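Local coordinates for metallo-beta-lactamase domain-containing protein (Enterococcus faecalis, PDB 2AZ4) that is of unknown function but binds two zinc ions in a metallo-beta-lactamase fold and may, like relatives, act as an RNA-binding exonuclease, at residues 33-38 against 95-100; 11-16 against 59-64; 87-92 against 109-114; 99-104 against 142-147. One frame throughout, in Å; residues are numbered along the deposited sequence.

Interaction 1. Residues 33-38 against 95-100. With ZN (zinc ion), chain D.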
# COMPACT_ATOMS: atom_id res chain seq x y z
N PHE A 33 9.99 -13.53 -7.21
CA PHE A 33 10.31 -12.13 -7.04
C PHE A 33 9.17 -11.50 -6.25
O PHE A 33 8.03 -11.97 -6.35
CB PHE A 33 10.45 -11.39 -8.39
CG PHE A 33 11.58 -11.91 -9.29
CD1 PHE A 33 12.77 -11.19 -9.43
CD2 PHE A 33 11.43 -13.07 -10.03
CE1 PHE A 33 13.80 -11.67 -10.29
CE2 PHE A 33 12.46 -13.55 -10.87
CZ PHE A 33 13.64 -12.84 -10.99
N PHE A 34 9.48 -10.42 -5.53
CA PHE A 34 8.53 -9.63 -4.73
C PHE A 34 9.25 -8.38 -4.24
O PHE A 34 10.44 -8.44 -3.96
CB PHE A 34 8.00 -10.42 -3.52
CG PHE A 34 9.09 -11.07 -2.69
CD1 PHE A 34 9.52 -12.37 -2.96
CD2 PHE A 34 9.70 -10.37 -1.64
CE1 PHE A 34 10.52 -12.97 -2.22
CE2 PHE A 34 10.70 -10.98 -0.87
CZ PHE A 34 11.12 -12.26 -1.17
N ASP A 35 8.58 -7.24 -4.18
CA ASP A 35 7.31 -6.99 -4.87
C ASP A 35 7.63 -6.54 -6.30
O ASP A 35 8.51 -7.14 -6.94
CB ASP A 35 6.49 -5.95 -4.08
CG ASP A 35 6.01 -6.49 -2.74
OD1 ASP A 35 5.57 -7.67 -2.70
OD2 ASP A 35 6.03 -5.76 -1.72
N PHE A 36 6.94 -5.52 -6.81
CA PHE A 36 7.11 -5.10 -8.21
C PHE A 36 6.70 -3.62 -8.46
O PHE A 36 5.93 -3.33 -9.36
CB PHE A 36 6.32 -6.04 -9.14
CG PHE A 36 7.04 -6.36 -10.42
CD1 PHE A 36 8.18 -7.18 -10.39
CD2 PHE A 36 6.62 -5.85 -11.62
CE1 PHE A 36 8.87 -7.48 -11.55
CE2 PHE A 36 7.31 -6.14 -12.81
CZ PHE A 36 8.43 -6.95 -12.78
N GLY A 37 7.20 -2.72 -7.61
CA GLY A 37 7.02 -1.30 -7.81
C GLY A 37 8.31 -0.72 -8.34
O GLY A 37 9.25 -1.47 -8.66
N THR A 38 8.35 0.59 -8.48
CA THR A 38 9.57 1.27 -8.90
C THR A 38 10.10 2.04 -7.72
O THR A 38 9.35 2.34 -6.79
CB THR A 38 9.32 2.24 -10.11
OG1 THR A 38 8.61 3.41 -9.66
CG2 THR A 38 8.52 1.56 -11.20
N LEU A 95 1.37 1.88 -4.28
CA LEU A 95 2.12 2.20 -5.49
C LEU A 95 3.60 1.75 -5.47
O LEU A 95 4.14 1.25 -6.49
CB LEU A 95 2.05 3.73 -5.71
CG LEU A 95 2.50 4.33 -7.05
CD1 LEU A 95 1.64 3.81 -8.22
CD2 LEU A 95 2.50 5.86 -6.98
N ASP A 96 4.23 1.93 -4.30
CA ASP A 96 5.66 1.64 -4.09
C ASP A 96 5.95 0.14 -4.06
O ASP A 96 7.12 -0.26 -4.00
CB ASP A 96 6.22 2.38 -2.85
CG ASP A 96 5.46 2.04 -1.56
OD1 ASP A 96 4.20 2.09 -1.55
OD2 ASP A 96 6.13 1.74 -0.52
N HIS A 97 4.88 -0.66 -4.13
CA HIS A 97 4.95 -2.12 -4.27
C HIS A 97 4.39 -2.65 -5.58
O HIS A 97 4.70 -3.77 -5.97
CB HIS A 97 4.26 -2.79 -3.07
CG HIS A 97 4.80 -2.32 -1.75
ND1 HIS A 97 5.73 -3.04 -1.03
CD2 HIS A 97 4.63 -1.15 -1.08
CE1 HIS A 97 6.09 -2.35 0.04
NE2 HIS A 97 5.42 -1.21 0.05
N SER A 98 3.55 -1.87 -6.26
CA SER A 98 2.78 -2.41 -7.42
C SER A 98 3.00 -1.69 -8.77
O SER A 98 2.60 -2.20 -9.85
CB SER A 98 1.27 -2.37 -7.09
OG SER A 98 0.82 -1.02 -6.89
N ARG A 99 3.66 -0.53 -8.72
CA ARG A 99 3.60 0.44 -9.81
C ARG A 99 3.91 -0.14 -11.20
O ARG A 99 3.33 0.30 -12.19
CB ARG A 99 4.52 1.62 -9.54
CG ARG A 99 4.30 2.79 -10.46
CD ARG A 99 5.13 4.00 -10.10
NE ARG A 99 4.89 4.92 -11.18
CZ ARG A 99 5.78 5.39 -12.03
NH1 ARG A 99 7.09 5.15 -11.89
NH2 ARG A 99 5.34 6.17 -12.98
N MET A 100 4.82 -1.10 -11.29
CA MET A 100 5.20 -1.60 -12.60
C MET A 100 4.65 -2.96 -13.00
O MET A 100 5.18 -3.57 -13.94
CB MET A 100 6.74 -1.52 -12.83
CG MET A 100 7.59 -2.54 -12.07
SD MET A 100 9.31 -2.65 -12.68
CE MET A 100 9.95 -3.85 -11.50
ZN ZN D . 5.56 0.51 1.35
O HOH W 1 8.33 -3.01 -4.91
O HOH W 2 6.67 2.47 -7.35
O HOH W 3 3.48 1.34 0.68
O HOH W 4 5.39 2.48 2.62

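Interaction 2. Residues 11-16 against 59-64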
# COMPACT_ATOMS: atom_id res chain seq x y z
N PHE A 11 19.01 -8.85 -3.67
CA PHE A 11 18.35 -7.57 -3.42
C PHE A 11 18.52 -6.65 -4.62
O PHE A 11 19.41 -5.78 -4.65
CB PHE A 11 18.84 -6.96 -2.11
CG PHE A 11 18.54 -7.83 -0.92
CD1 PHE A 11 17.36 -7.64 -0.17
CD2 PHE A 11 19.40 -8.88 -0.57
CE1 PHE A 11 17.05 -8.47 0.90
CE2 PHE A 11 19.10 -9.72 0.50
CZ PHE A 11 17.92 -9.52 1.24
N HIS A 12 17.68 -6.88 -5.62
CA HIS A 12 17.77 -6.18 -6.89
C HIS A 12 17.52 -4.69 -6.80
O HIS A 12 18.15 -3.93 -7.51
CB HIS A 12 16.78 -6.80 -7.90
CG HIS A 12 17.18 -8.18 -8.36
ND1 HIS A 12 18.29 -8.40 -9.15
CD2 HIS A 12 16.60 -9.39 -8.17
CE1 HIS A 12 18.38 -9.70 -9.42
NE2 HIS A 12 17.38 -10.32 -8.82
N SER A 13 16.60 -4.27 -5.92
CA SER A 13 16.08 -2.91 -5.96
C SER A 13 15.43 -2.51 -4.65
O SER A 13 15.03 -3.36 -3.87
CB SER A 13 15.03 -2.82 -7.08
OG SER A 13 14.63 -1.50 -7.36
N GLY A 14 15.30 -1.22 -4.42
CA GLY A 14 14.56 -0.76 -3.24
C GLY A 14 15.37 -0.54 -1.98
O GLY A 14 14.82 -0.31 -0.91
N ILE A 15 16.70 -0.56 -2.13
CA ILE A 15 17.62 -0.41 -0.98
C ILE A 15 17.93 1.05 -0.64
O ILE A 15 18.38 1.81 -1.49
CB ILE A 15 18.95 -1.17 -1.21
CG1 ILE A 15 18.71 -2.67 -1.46
CG2 ILE A 15 19.98 -0.89 -0.04
CD1 ILE A 15 18.15 -3.46 -0.28
N LEU A 16 17.73 1.41 0.62
CA LEU A 16 17.93 2.80 1.09
C LEU A 16 16.99 3.79 0.40
O LEU A 16 17.38 4.91 0.01
CB LEU A 16 19.41 3.24 1.01
CG LEU A 16 19.97 3.85 2.32
CD1 LEU A 16 19.31 5.17 2.70
CD2 LEU A 16 19.88 2.88 3.51
N LEU A 59 15.61 3.27 -11.59
CA LEU A 59 14.38 3.21 -10.81
C LEU A 59 13.79 1.79 -10.78
O LEU A 59 13.02 1.44 -9.89
CB LEU A 59 13.36 4.25 -11.29
CG LEU A 59 13.96 5.65 -11.25
CD1 LEU A 59 13.10 6.58 -12.06
CD2 LEU A 59 14.08 6.16 -9.79
N VAL A 60 14.18 0.98 -11.75
CA VAL A 60 13.81 -0.43 -11.75
C VAL A 60 15.11 -1.19 -11.99
O VAL A 60 16.05 -0.63 -12.56
CB VAL A 60 12.73 -0.76 -12.84
CG1 VAL A 60 11.55 0.15 -12.71
CG2 VAL A 60 13.30 -0.66 -14.26
N PRO A 61 15.18 -2.47 -11.55
CA PRO A 61 16.43 -3.20 -11.77
C PRO A 61 16.51 -3.84 -13.15
O PRO A 61 15.48 -4.07 -13.79
CB PRO A 61 16.36 -4.29 -10.69
CG PRO A 61 14.89 -4.60 -10.58
CD PRO A 61 14.17 -3.28 -10.83
N GLU A 62 17.73 -4.13 -13.59
CA GLU A 62 17.99 -4.99 -14.75
C GLU A 62 17.63 -6.40 -14.38
O GLU A 62 18.14 -6.93 -13.38
CB GLU A 62 19.49 -4.95 -15.10
CG GLU A 62 19.98 -3.61 -15.59
CD GLU A 62 20.10 -3.52 -17.13
OE1 GLU A 62 20.73 -2.55 -17.60
OE2 GLU A 62 19.59 -4.40 -17.86
N LEU A 63 16.74 -7.03 -15.14
CA LEU A 63 16.28 -8.37 -14.79
C LEU A 63 16.22 -9.23 -16.04
O LEU A 63 15.81 -8.76 -17.09
CB LEU A 63 14.90 -8.33 -14.10
CG LEU A 63 14.73 -7.67 -12.72
CD1 LEU A 63 13.24 -7.56 -12.33
CD2 LEU A 63 15.48 -8.43 -11.64
N LYS A 64 16.63 -10.48 -15.91
CA LYS A 64 16.68 -11.35 -17.07
C LYS A 64 15.39 -12.12 -17.18
O LYS A 64 14.96 -12.73 -16.20
CB LYS A 64 17.88 -12.31 -16.97
CG LYS A 64 17.99 -13.29 -18.13
CD LYS A 64 19.08 -14.33 -17.85
CE LYS A 64 18.90 -15.57 -18.72
NZ LYS A 64 17.62 -16.30 -18.44

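Interaction 3. Residues 87-92 against 109-114. With ZN (zinc ion), chain C.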
# COMPACT_ATOMS: atom_id res chain seq x y z
N ALA A 87 7.73 -16.90 -10.76
CA ALA A 87 6.49 -16.27 -10.32
C ALA A 87 6.77 -15.00 -9.55
O ALA A 87 7.86 -14.83 -8.98
CB ALA A 87 5.67 -17.24 -9.43
N VAL A 88 5.77 -14.13 -9.48
CA VAL A 88 5.94 -12.87 -8.80
C VAL A 88 4.80 -12.75 -7.78
O VAL A 88 3.67 -13.12 -8.06
CB VAL A 88 5.96 -11.62 -9.77
CG1 VAL A 88 6.03 -10.29 -8.99
CG2 VAL A 88 7.12 -11.66 -10.74
N PHE A 89 5.13 -12.22 -6.61
CA PHE A 89 4.16 -12.03 -5.55
C PHE A 89 4.08 -10.57 -5.20
O PHE A 89 5.10 -9.83 -5.27
CB PHE A 89 4.54 -12.87 -4.31
CG PHE A 89 4.49 -14.33 -4.56
CD1 PHE A 89 3.38 -15.07 -4.17
CD2 PHE A 89 5.55 -14.98 -5.19
CE1 PHE A 89 3.33 -16.46 -4.41
CE2 PHE A 89 5.51 -16.36 -5.45
CZ PHE A 89 4.39 -17.10 -5.07
N LEU A 90 2.89 -10.14 -4.79
CA LEU A 90 2.65 -8.75 -4.47
C LEU A 90 2.05 -8.64 -3.06
O LEU A 90 0.94 -9.11 -2.82
CB LEU A 90 1.72 -8.17 -5.54
CG LEU A 90 1.19 -6.76 -5.56
CD1 LEU A 90 2.29 -5.70 -5.39
CD2 LEU A 90 0.36 -6.55 -6.85
N SER A 91 2.81 -8.04 -2.14
CA SER A 91 2.42 -7.97 -0.75
C SER A 91 1.10 -7.21 -0.59
O SER A 91 0.24 -7.64 0.16
CB SER A 91 3.54 -7.35 0.13
OG SER A 91 3.65 -5.93 0.01
N HIS A 92 0.98 -6.08 -1.28
CA HIS A 92 -0.22 -5.24 -1.22
C HIS A 92 -0.26 -4.22 -2.38
O HIS A 92 0.70 -4.09 -3.15
CB HIS A 92 -0.38 -4.56 0.15
CG HIS A 92 0.70 -3.57 0.49
ND1 HIS A 92 2.03 -3.92 0.56
CD2 HIS A 92 0.64 -2.25 0.79
CE1 HIS A 92 2.74 -2.86 0.92
NE2 HIS A 92 1.93 -1.84 1.05
N PRO A 109 3.15 -15.83 -13.93
CA PRO A 109 2.04 -15.57 -13.01
C PRO A 109 2.37 -14.57 -11.92
O PRO A 109 3.51 -14.51 -11.44
CB PRO A 109 1.77 -16.94 -12.38
CG PRO A 109 3.09 -17.71 -12.54
CD PRO A 109 3.63 -17.22 -13.85
N LEU A 110 1.35 -13.84 -11.50
CA LEU A 110 1.45 -12.78 -10.50
C LEU A 110 0.40 -13.10 -9.44
O LEU A 110 -0.80 -13.20 -9.74
CB LEU A 110 1.20 -11.41 -11.14
CG LEU A 110 1.12 -10.16 -10.22
CD1 LEU A 110 2.42 -9.97 -9.47
CD2 LEU A 110 0.78 -8.88 -11.01
N TYR A 111 0.88 -13.27 -8.20
CA TYR A 111 0.08 -13.78 -7.09
C TYR A 111 -0.10 -12.70 -6.06
O TYR A 111 0.82 -11.96 -5.74
CB TYR A 111 0.72 -15.01 -6.41
CG TYR A 111 0.82 -16.24 -7.28
CD1 TYR A 111 -0.28 -17.10 -7.46
CD2 TYR A 111 2.00 -16.55 -7.94
CE1 TYR A 111 -0.20 -18.21 -8.25
CE2 TYR A 111 2.11 -17.66 -8.73
CZ TYR A 111 1.01 -18.49 -8.88
OH TYR A 111 1.11 -19.58 -9.67
N THR A 112 -1.30 -12.62 -5.51
CA THR A 112 -1.55 -11.65 -4.48
C THR A 112 -2.81 -12.10 -3.75
O THR A 112 -3.50 -12.98 -4.23
CB THR A 112 -1.66 -10.21 -5.06
OG1 THR A 112 -1.53 -9.27 -3.99
CG2 THR A 112 -2.98 -9.96 -5.81
N LEU A 113 -3.12 -11.54 -2.58
CA LEU A 113 -4.40 -11.88 -2.00
C LEU A 113 -5.50 -11.27 -2.88
O LEU A 113 -5.32 -10.19 -3.45
CB LEU A 113 -4.54 -11.44 -0.55
CG LEU A 113 -3.68 -12.20 0.48
CD1 LEU A 113 -3.89 -11.63 1.84
CD2 LEU A 113 -3.94 -13.74 0.50
N LYS A 114 -6.62 -11.97 -3.00
CA LYS A 114 -7.73 -11.53 -3.86
C LYS A 114 -8.20 -10.09 -3.60
O LYS A 114 -8.55 -9.39 -4.56
CB LYS A 114 -8.89 -12.54 -3.85
CG LYS A 114 -9.66 -12.63 -2.55
CD LYS A 114 -10.63 -13.84 -2.55
CE LYS A 114 -11.33 -14.01 -1.19
NZ LYS A 114 -10.37 -14.46 -0.11
ZN ZN C . 2.16 0.15 2.16
O HOH W 5 -1.66 -9.46 -0.93
O HOH W 6 2.71 2.11 2.97
O HOH W 3 3.48 1.34 0.68

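Interaction 4. Residues 99-104 against 142-147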
# COMPACT_ATOMS: atom_id res chain seq x y z
N ARG A 99 3.66 -0.53 -8.72
CA ARG A 99 3.60 0.44 -9.81
C ARG A 99 3.91 -0.14 -11.20
O ARG A 99 3.33 0.30 -12.19
CB ARG A 99 4.52 1.62 -9.54
CG ARG A 99 4.30 2.79 -10.46
CD ARG A 99 5.13 4.00 -10.10
NE ARG A 99 4.89 4.92 -11.18
CZ ARG A 99 5.78 5.39 -12.03
NH1 ARG A 99 7.09 5.15 -11.89
NH2 ARG A 99 5.34 6.17 -12.98
N MET A 100 4.82 -1.10 -11.29
CA MET A 100 5.20 -1.60 -12.60
C MET A 100 4.65 -2.96 -13.00
O MET A 100 5.18 -3.57 -13.94
CB MET A 100 6.74 -1.52 -12.83
CG MET A 100 7.59 -2.54 -12.07
SD MET A 100 9.31 -2.65 -12.68
CE MET A 100 9.95 -3.85 -11.50
N ILE A 101 3.60 -3.46 -12.34
CA ILE A 101 3.15 -4.83 -12.65
C ILE A 101 2.79 -5.00 -14.15
O ILE A 101 2.93 -6.10 -14.69
CB ILE A 101 1.99 -5.35 -11.75
CG1 ILE A 101 0.76 -4.42 -11.83
CG2 ILE A 101 2.50 -5.58 -10.30
CD1 ILE A 101 -0.49 -5.11 -11.36
N ASN A 102 2.38 -3.92 -14.83
CA ASN A 102 2.03 -4.06 -16.25
C ASN A 102 3.23 -4.36 -17.14
O ASN A 102 3.06 -4.79 -18.29
CB ASN A 102 1.29 -2.84 -16.79
CG ASN A 102 -0.15 -2.77 -16.33
OD1 ASN A 102 -0.76 -1.68 -16.29
ND2 ASN A 102 -0.73 -3.90 -16.02
N TYR A 103 4.43 -4.14 -16.60
CA TYR A 103 5.65 -4.50 -17.34
C TYR A 103 6.08 -5.96 -17.12
O TYR A 103 7.00 -6.46 -17.78
CB TYR A 103 6.80 -3.57 -16.96
CG TYR A 103 6.74 -2.20 -17.61
CD1 TYR A 103 5.76 -1.87 -18.56
CD2 TYR A 103 7.68 -1.22 -17.26
CE1 TYR A 103 5.73 -0.59 -19.16
CE2 TYR A 103 7.67 0.03 -17.85
CZ TYR A 103 6.70 0.35 -18.78
OH TYR A 103 6.72 1.63 -19.34
N LEU A 104 5.43 -6.63 -16.18
CA LEU A 104 5.70 -8.04 -15.93
C LEU A 104 5.21 -8.89 -17.10
O LEU A 104 4.05 -8.82 -17.49
CB LEU A 104 5.06 -8.52 -14.62
CG LEU A 104 5.33 -9.99 -14.24
CD1 LEU A 104 6.85 -10.36 -14.07
CD2 LEU A 104 4.51 -10.46 -13.03
N ARG A 142 -2.95 -5.86 -15.73
CA ARG A 142 -2.61 -7.24 -16.06
C ARG A 142 -3.21 -8.26 -15.08
O ARG A 142 -3.68 -7.90 -13.98
CB ARG A 142 -1.09 -7.41 -16.24
CG ARG A 142 -0.26 -7.41 -14.93
CD ARG A 142 -0.10 -8.83 -14.40
NE ARG A 142 1.01 -9.46 -15.05
CZ ARG A 142 1.29 -10.75 -15.12
NH1 ARG A 142 0.54 -11.70 -14.58
NH2 ARG A 142 2.40 -11.07 -15.77
N GLU A 143 -3.27 -9.52 -15.51
CA GLU A 143 -3.87 -10.60 -14.72
C GLU A 143 -3.16 -10.76 -13.36
O GLU A 143 -1.93 -10.68 -13.28
CB GLU A 143 -3.80 -11.94 -15.48
CG GLU A 143 -4.56 -11.96 -16.80
CD GLU A 143 -4.42 -13.28 -17.58
OE1 GLU A 143 -3.71 -14.20 -17.11
OE2 GLU A 143 -5.02 -13.37 -18.67
N MET A 144 -3.96 -11.00 -12.31
CA MET A 144 -3.46 -11.39 -10.99
C MET A 144 -4.24 -12.62 -10.56
O MET A 144 -5.46 -12.68 -10.74
CB MET A 144 -3.68 -10.26 -9.95
CG MET A 144 -2.71 -9.07 -10.11
SD MET A 144 -3.01 -7.73 -8.99
CE MET A 144 -3.94 -6.65 -10.05
N ILE A 145 -3.54 -13.61 -10.01
CA ILE A 145 -4.20 -14.76 -9.38
C ILE A 145 -4.51 -14.37 -7.94
O ILE A 145 -3.60 -14.32 -7.09
CB ILE A 145 -3.34 -16.02 -9.46
CG1 ILE A 145 -3.12 -16.40 -10.93
CG2 ILE A 145 -4.01 -17.20 -8.73
CD1 ILE A 145 -2.00 -17.42 -11.13
N GLY A 146 -5.78 -14.05 -7.69
CA GLY A 146 -6.24 -13.69 -6.36
C GLY A 146 -6.30 -14.95 -5.51
O GLY A 146 -6.92 -15.96 -5.92
N LEU A 147 -5.62 -14.90 -4.36
CA LEU A 147 -5.51 -16.03 -3.43
C LEU A 147 -6.24 -15.73 -2.12
O LEU A 147 -6.60 -14.59 -1.84
CB LEU A 147 -4.03 -16.31 -3.12
CG LEU A 147 -3.13 -16.67 -4.30
CD1 LEU A 147 -1.68 -16.81 -3.80
CD2 LEU A 147 -3.63 -17.97 -5.02

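Interaction 1. Residues 33-38 against 95-100
Asp-35 and His-97 meet in a His-carboxylate hydrogen bond. His-97 ND1 donates to Asp-35 OD2 over 2.8 Å, nearly in the ring plane. OD2 is met on its anti side, and the carboxylate and ring planes stand 64° apart. The ring's other nitrogen, NE2, binds zinc at 2.2 Å. Asp-96 OD2 binds the same ion at 2.3 Å, and Asp-189 and His-404 complete the protein ligands.

Two backbone bonds join the segments. Phe-36 N donates to His-97 O, and Met-100 N donates to Phe-36 O at 3.2 Å. Water links Gly-37 N to Asp-96 O, and a second water links Thr-38 N to Leu-95 O.

The apolar part is a CH-pi contact. Met-100 CE sits over the centre of the Phe-36 ring, 3.6 Å from its centroid and 7° off the normal. Met-100 SD, 4.4 Å from that centroid, also lies over the face, a Met-aromatic contact.

At the far end, Arg-99 NH1 gives a straight bond to Thr-38 OG1 in the guanidinium plane. Asp-49 forms a salt bridge with Arg-99 NH2.

Tyr-186 and Ser-91 N hold the Asp-35 carboxylate. This second-shell group probably helps set the rotation of the His-97 ring and makes its imidazole a stronger donor to zinc.

Interaction 2. Residues 11-16 against 59-64
Leu-63 lays one methyl over the ring of His-12. Its CD2 is 3.6 Å from the ring centroid and only 6° off the normal, so this is a CH-pi contact over the centre of a face. All five ring atoms are nearly equidistant from the methyl. The two side chains lie at a slant to one another.

Next to it, Pro-61 packs against the side-chain bases of His-12 and Ser-13. Its CB lies 3.8 Å from His-12 CB. Its CD lies 3.9 Å from Ser-13 CB. The pyrrolidine edge thus bridges two successive side chains, and both CB atoms point toward it. That is possible because His-12 and Ser-13 form a classic beta bulge opposite Val-22 of the neighbouring strand 22-27. The bulge closes strand 7-13, near the edge of one sheet of the metallo-beta-lactamase fold. The loop after helix 51-56 lies across it.

The polar ends are held by other parts of the chain. His-12 NE2 is hydrogen-bonded to Glu-24, which probably helps to hold the ring in this tilt. In Ser-13 a chi1 of -170° turns OG to its partners, Gly-20 O and Glu-39.

The solvent-facing part is looser. Glu-62 is partly exposed, and its side chain leads away toward Tyr-73. Its carbonyl O comes no closer than 4.5 Å to His-12 ND1. At the other end Leu-59 is buried but touches only loosely. Ser-13 OG stays 4.2 Å from Leu-59 O, and the leucine side chain turns away to Leu-46 and Leu-54.

Interaction 3. Residues 87-92 against 109-114
Thr-112 OG1 donates to Leu-90 O at 2.7 Å, the shortest polar bond between the segments. The donor is tilted 26° from the carbonyl plane. OG1 is turned anti to the threonine N (chi1 -163°), which lays the hydroxyl alongside Leu-90.

Further back, three backbone bonds join the strands. Val-88 N donates to Pro-109 O, Tyr-111 N to Val-88 O, and Leu-90 N to Tyr-111 O. They define two parallel bridges, Val-88 with Leu-110 and Phe-89 with Tyr-111. The strands belong to a beta-alpha-beta unit with helix 95-98 in the connection.

The bridged pairs use both faces of the sheet. On one, Val-88 CG1 meets Leu-110 CD1 at 3.7 Å. On the other, Phe-89 and Tyr-111 lie side by side and point the same way. Their planes are 23° apart but slid, with centroids 5.1 Å apart, so the rings barely overlap. Tyr-111 CD2 sits above the rim of the Phe-89 ring. Ala-87 CB touches the Tyr-111 edge at CE2, 3.7 Å away.

Beyond the strand, the paired strands probably help to place the metal-binding loop. His-92 NE2 binds zinc at 2.3 Å, with His-94, His-167 and Asp-189 as the other protein ligands. His-92 ND1 donates to Ser-91 OG at 2.6 Å. With ND1 spent on that hydroxyl, NE2 is left to the zinc, and the ring's rotation is probably set from both ends.

Interaction 4. Residues 99-104 against 142-147
Arg-142 reaches over to Leu-104 with both its charge and its flat face. NH2 donates to Leu-104 O over a rather long 3.3 Å. The bond is straight at the hydrogen, 169°, but the donor stands above the carbonyl plane, not on a lone pair. NH2 also bonds to Val-108 O, its stronger partner. NH1 donates to Glu-143 O at 3.0 Å, close to the guanidinium plane. NE is buried by the contact and has no modelled partner. Leu-104 CD2 packs over one face of the guanidinium, offset toward its rim and 3.5 Å from NH2.

Arg-142 CG, nearer its backbone, lies 3.5 Å from Ile-101 O. The arginine chain bends at chi2 (91°) and again at chi3, which brings the guanidinium to Leu-104, just past the 3-10 segment 101-103. Farther along, Ile-101 CD1 meets Met-144 CE at 4.0 Å, the side chains crossing at about a right angle.

In the metallo-beta-lactamase fold the contact joins the loop after helix 95-98 to the approach of strand 145-147, an outermost strand of its sheet. Leu-110 of the adjacent strand packs against Ile-101, Arg-142 and Met-144.

Farther out, Leu-104 N bonds to Ile-101 O, which helps to position Leu-104.

Overall arrangement
All four contacts reach the same mixed seven-stranded sheet of the metallo-beta-lactamase fold. Interactions 3 and 4 are nearest, their centres about 7 Å apart, where strands 110-113 and 145-147 pair. Interaction 1 lies about 10 Å from interaction 3, through neighbouring strands 30-34 and 85-89, and shares Arg-99 and Met-100 with interaction 4. Interaction 2, about 18 Å from 3 and 4, touches interactions 1 and 4 through Val-60 on Met-100, but not interaction 3. Along the chain, 2 closes before 3 and 4 open; 1 alternates with 2 and 3, and 3 with 4. Asp-189 and one water join the two zinc ions, so interactions 1 and 3 together shape the dinuclear site.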